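Local coordinates for protein intron-associated endonuclease 1 (Enterobacteria phage T4, PDB 1MK0) that probably cleaves DNA as the GIY-YIG catalytic domain of the intron-encoded homing endonuclease I-TevI, at residues Val18-Phe24 against Ile60-Tyr66. The protein carries 1 engineered substitution. Numbering follows the deposited sequence.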
ATOM      1  N   VAL A  18      -3.019  -1.670  -0.641  1.00  7.97           N
ATOM      2  CA  VAL A  18      -2.439  -1.980  -1.943  1.00  7.87           C
ATOM      3  C   VAL A  18      -1.854  -0.710  -2.546  1.00  8.34           C
ATOM      4  O   VAL A  18      -2.488   0.338  -2.535  1.00  8.70           O
ATOM      5  CB  VAL A  18      -3.502  -2.548  -2.911  1.00  6.79           C
ATOM      6  CG1 VAL A  18      -2.908  -2.687  -4.313  1.00  8.10           C
ATOM      7  CG2 VAL A  18      -3.996  -3.903  -2.409  1.00  8.86           C
ATOM      8  N   GLY A  19      -0.636  -0.801  -3.069  1.00  7.07           N
ATOM      9  CA  GLY A  19      -0.021   0.371  -3.666  1.00  8.18           C
ATOM     10  C   GLY A  19       0.890   0.017  -4.823  1.00  7.84           C
ATOM     11  O   GLY A  19       1.021  -1.147  -5.181  1.00 10.13           O
ATOM     12  N   SER A  20       1.512   1.032  -5.417  1.00  7.76           N
ATOM     13  CA  SER A  20       2.426   0.820  -6.535  1.00  9.13           C
ATOM     14  C   SER A  20       3.723   1.562  -6.242  1.00  8.25           C
ATOM     15  O   SER A  20       3.718   2.581  -5.555  1.00  9.32           O
ATOM     16  CB  SER A  20       1.805   1.332  -7.836  1.00  9.94           C
ATOM     17  OG  SER A  20       1.511   2.717  -7.759  1.00 10.83           O
ATOM     18  N   ALA A  21       4.839   1.060  -6.755  1.00 10.31           N
ATOM     19  CA  ALA A  21       6.109   1.718  -6.488  1.00 10.94           C
ATOM     20  C   ALA A  21       7.121   1.620  -7.610  1.00 11.57           C
ATOM     21  O   ALA A  21       7.139   0.647  -8.370  1.00 11.59           O
ATOM     22  CB  ALA A  21       6.716   1.152  -5.212  1.00 11.86           C
ATOM     23  N   LYS A  22       7.962   2.647  -7.702  1.00 11.20           N
ATOM     24  CA  LYS A  22       9.041   2.687  -8.680  1.00 12.20           C
ATOM     25  C   LYS A  22      10.104   1.754  -8.094  1.00 12.04           C
ATOM     26  O   LYS A  22      10.824   1.073  -8.824  1.00 12.23           O
ATOM     27  CB  LYS A  22       9.581   4.113  -8.824  1.00 12.06           C
ATOM     28  CG  LYS A  22      10.803   4.237  -9.732  1.00 11.81           C
ATOM     29  CD  LYS A  22      10.521   3.752 -11.150  1.00 12.82           C
ATOM     30  CE  LYS A  22      11.768   3.840 -12.021  1.00 17.14           C
ATOM     31  NZ  LYS A  22      11.548   3.277 -13.383  1.00 17.92           N
ATOM     32  N   ASP A  23      10.193   1.742  -6.764  1.00 12.27           N
ATOM     33  CA  ASP A  23      11.094   0.849  -6.035  1.00 12.41           C
ATOM     34  C   ASP A  23      10.398   0.433  -4.743  1.00 13.14           C
ATOM     35  O   ASP A  23      10.118   1.265  -3.880  1.00 12.52           O
ATOM     36  CB  ASP A  23      12.425   1.499  -5.676  1.00 15.35           C
ATOM     37  CG  ASP A  23      13.336   0.539  -4.927  1.00 16.20           C
ATOM     38  OD1 ASP A  23      13.777  -0.460  -5.539  1.00 17.48           O
ATOM     39  OD2 ASP A  23      13.591   0.756  -3.726  1.00 16.12           O
ATOM     40  N   PHE A  24      10.131  -0.860  -4.607  1.00 12.89           N
ATOM     41  CA  PHE A  24       9.444  -1.383  -3.432  1.00 12.74           C
ATOM     42  C   PHE A  24      10.063  -1.024  -2.084  1.00 14.00           C
ATOM     43  O   PHE A  24       9.410  -0.412  -1.240  1.00 12.98           O
ATOM     44  CB  PHE A  24       9.325  -2.906  -3.526  1.00 11.94           C
ATOM     45  CG  PHE A  24       8.431  -3.379  -4.633  1.00 11.26           C
ATOM     46  CD1 PHE A  24       7.082  -3.037  -4.648  1.00 11.28           C
ATOM     47  CD2 PHE A  24       8.931  -4.185  -5.650  1.00 10.18           C
ATOM     48  CE1 PHE A  24       6.239  -3.494  -5.665  1.00 10.35           C
ATOM     49  CE2 PHE A  24       8.103  -4.647  -6.669  1.00  8.10           C
ATOM     50  CZ  PHE A  24       6.754  -4.303  -6.680  1.00  9.29           C
ATOM     51  N   ILE A  60       5.385  -8.241  -2.338  1.00 12.21           N
ATOM     52  CA  ILE A  60       5.137  -7.859  -3.720  1.00 11.48           C
ATOM     53  C   ILE A  60       3.974  -8.663  -4.278  1.00 11.74           C
ATOM     54  O   ILE A  60       3.904  -9.877  -4.087  1.00 11.81           O
ATOM     55  CB  ILE A  60       6.377  -8.132  -4.599  1.00 12.36           C
ATOM     56  CG1 ILE A  60       7.544  -7.260  -4.134  1.00 15.13           C
ATOM     57  CG2 ILE A  60       6.051  -7.877  -6.063  1.00 12.33           C
ATOM     58  CD1 ILE A  60       8.864  -7.596  -4.798  1.00 14.71           C
ATOM     59  N   LEU A  61       3.053  -7.984  -4.951  1.00 10.26           N
ATOM     60  CA  LEU A  61       1.923  -8.668  -5.563  1.00 11.13           C
ATOM     61  C   LEU A  61       2.288  -8.960  -7.013  1.00 11.56           C
ATOM     62  O   LEU A  61       2.072 -10.065  -7.506  1.00 11.74           O
ATOM     63  CB  LEU A  61       0.662  -7.798  -5.508  1.00  9.53           C
ATOM     64  CG  LEU A  61       0.053  -7.529  -4.128  1.00 10.34           C
ATOM     65  CD1 LEU A  61      -1.160  -6.634  -4.284  1.00  9.63           C
ATOM     66  CD2 LEU A  61      -0.336  -8.835  -3.461  1.00 11.18           C
ATOM     67  N   GLU A  62       2.857  -7.961  -7.679  1.00 11.59           N
ATOM     68  CA  GLU A  62       3.254  -8.080  -9.079  1.00 13.90           C
ATOM     69  C   GLU A  62       4.427  -7.175  -9.411  1.00 13.03           C
ATOM     70  O   GLU A  62       4.336  -5.964  -9.220  1.00 15.16           O
ATOM     71  CB  GLU A  62       2.108  -7.652  -9.992  1.00 16.37           C
ATOM     72  CG  GLU A  62       1.222  -8.734 -10.515  1.00 22.96           C
ATOM     73  CD  GLU A  62       0.057  -8.149 -11.278  1.00 19.49           C
ATOM     74  OE1 GLU A  62       0.287  -7.281 -12.150  1.00 22.61           O
ATOM     75  OE2 GLU A  62      -1.084  -8.549 -11.002  1.00 22.88           O
ATOM     76  N   GLU A  63       5.516  -7.746  -9.920  1.00 12.49           N
ATOM     77  CA  GLU A  63       6.646  -6.921 -10.328  1.00 11.52           C
ATOM     78  C   GLU A  63       6.379  -6.602 -11.793  1.00 11.20           C
ATOM     79  O   GLU A  63       6.353  -7.501 -12.633  1.00 12.02           O
ATOM     80  CB  GLU A  63       7.983  -7.662 -10.200  1.00 12.81           C
ATOM     81  CG  GLU A  63       9.163  -6.804 -10.664  1.00 14.20           C
ATOM     82  CD  GLU A  63      10.516  -7.483 -10.536  1.00 14.91           C
ATOM     83  OE1 GLU A  63      11.516  -6.888 -10.995  1.00 15.38           O
ATOM     84  OE2 GLU A  63      10.590  -8.597  -9.980  1.00 16.78           O
ATOM     85  N   ILE A  64       6.153  -5.326 -12.087  1.00  9.56           N
ATOM     86  CA  ILE A  64       5.878  -4.875 -13.445  1.00  9.90           C
ATOM     87  C   ILE A  64       6.466  -3.481 -13.614  1.00  9.18           C
ATOM     88  O   ILE A  64       6.747  -2.801 -12.628  1.00  7.88           O
ATOM     89  CB  ILE A  64       4.352  -4.812 -13.738  1.00 10.64           C
ATOM     90  CG1 ILE A  64       3.654  -3.885 -12.738  1.00 12.31           C
ATOM     91  CG2 ILE A  64       3.757  -6.210 -13.697  1.00 13.07           C
ATOM     92  CD1 ILE A  64       2.157  -3.780 -12.945  1.00 10.15           C
ATOM     93  N   PRO A  65       6.669  -3.041 -14.865  1.00  9.00           N
ATOM     94  CA  PRO A  65       7.231  -1.711 -15.131  1.00  9.79           C
ATOM     95  C   PRO A  65       6.368  -0.606 -14.536  1.00  9.37           C
ATOM     96  O   PRO A  65       5.137  -0.687 -14.550  1.00  9.90           O
ATOM     97  CB  PRO A  65       7.263  -1.649 -16.656  1.00 10.72           C
ATOM     98  CG  PRO A  65       7.485  -3.080 -17.039  1.00 11.31           C
ATOM     99  CD  PRO A  65       6.533  -3.808 -16.115  1.00  9.94           C
ATOM    100  N   TYR A  66       7.020   0.428 -14.012  1.00  9.58           N
ATOM    101  CA  TYR A  66       6.303   1.545 -13.414  1.00 10.65           C
ATOM    102  C   TYR A  66       5.888   2.529 -14.509  1.00 11.70           C
ATOM    103  O   TYR A  66       6.500   3.585 -14.694  1.00 12.72           O
ATOM    104  CB  TYR A  66       7.184   2.225 -12.362  1.00 10.01           C
ATOM    105  CG  TYR A  66       6.454   3.211 -11.476  1.00 10.13           C
ATOM    106  CD1 TYR A  66       6.600   4.583 -11.665  1.00 11.16           C
ATOM    107  CD2 TYR A  66       5.629   2.773 -10.442  1.00 12.12           C
ATOM    108  CE1 TYR A  66       5.947   5.498 -10.846  1.00 13.18           C
ATOM    109  CE2 TYR A  66       4.968   3.681  -9.614  1.00 11.66           C
ATOM    110  CZ  TYR A  66       5.133   5.043  -9.824  1.00 11.52           C
ATOM    111  OH  TYR A  66       4.494   5.956  -9.014  1.00 11.82           O
TER
HETATM  112  O   HOH W   1       2.283   5.373  -7.645  1.00 19.62           O
HETATM  113  O   HOH W   2      10.119   0.687 -14.020  1.00 16.88           O
HETATM  114  O   HOH W   3       9.200   4.611 -14.916  1.00 29.97           O
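With chi1 at -168°, Tyr66 holds its CG trans to its own backbone N, which swings the ring over the Ala21-Lys22 backbone. Lys22 CB lies 4.2 Å from the ring centroid and 13° off the normal, the geometry of a CH-pi contact, while Lys22 N sits over the same face, nearer the rim. Lys22 chi1 (175°), together with a bend at chi2, directs the lysine chain past Tyr66 CB, with CD 3.9 Å from that atom. Its NZ donates to two waters: one also takes the Tyr66 N-H, the other donates to Tyr66 O. A further water joins Ser20 OG (2.8 Å) to Tyr66 OH (2.7 Å).

Elsewhere in the contact, Ile60 crosses Phe24 roughly at right angles: CG1 stands 3.7 Å from the ring centroid, over one face, and CD1 reaches 3.5 Å from Phe24 CD2. Glu62 O lies in the ring plane, at the edge.

Strand 4-10 separates the two outer strands of the antiparallel sheet of the GIY-YIG domain, and Leu61 and Glu62 form a classic beta bulge against Ile5. With no direct hydrogen bond between them, the segments meet through CH-pi and apolar contacts and bridging water, while strand 4-10 bonds to both.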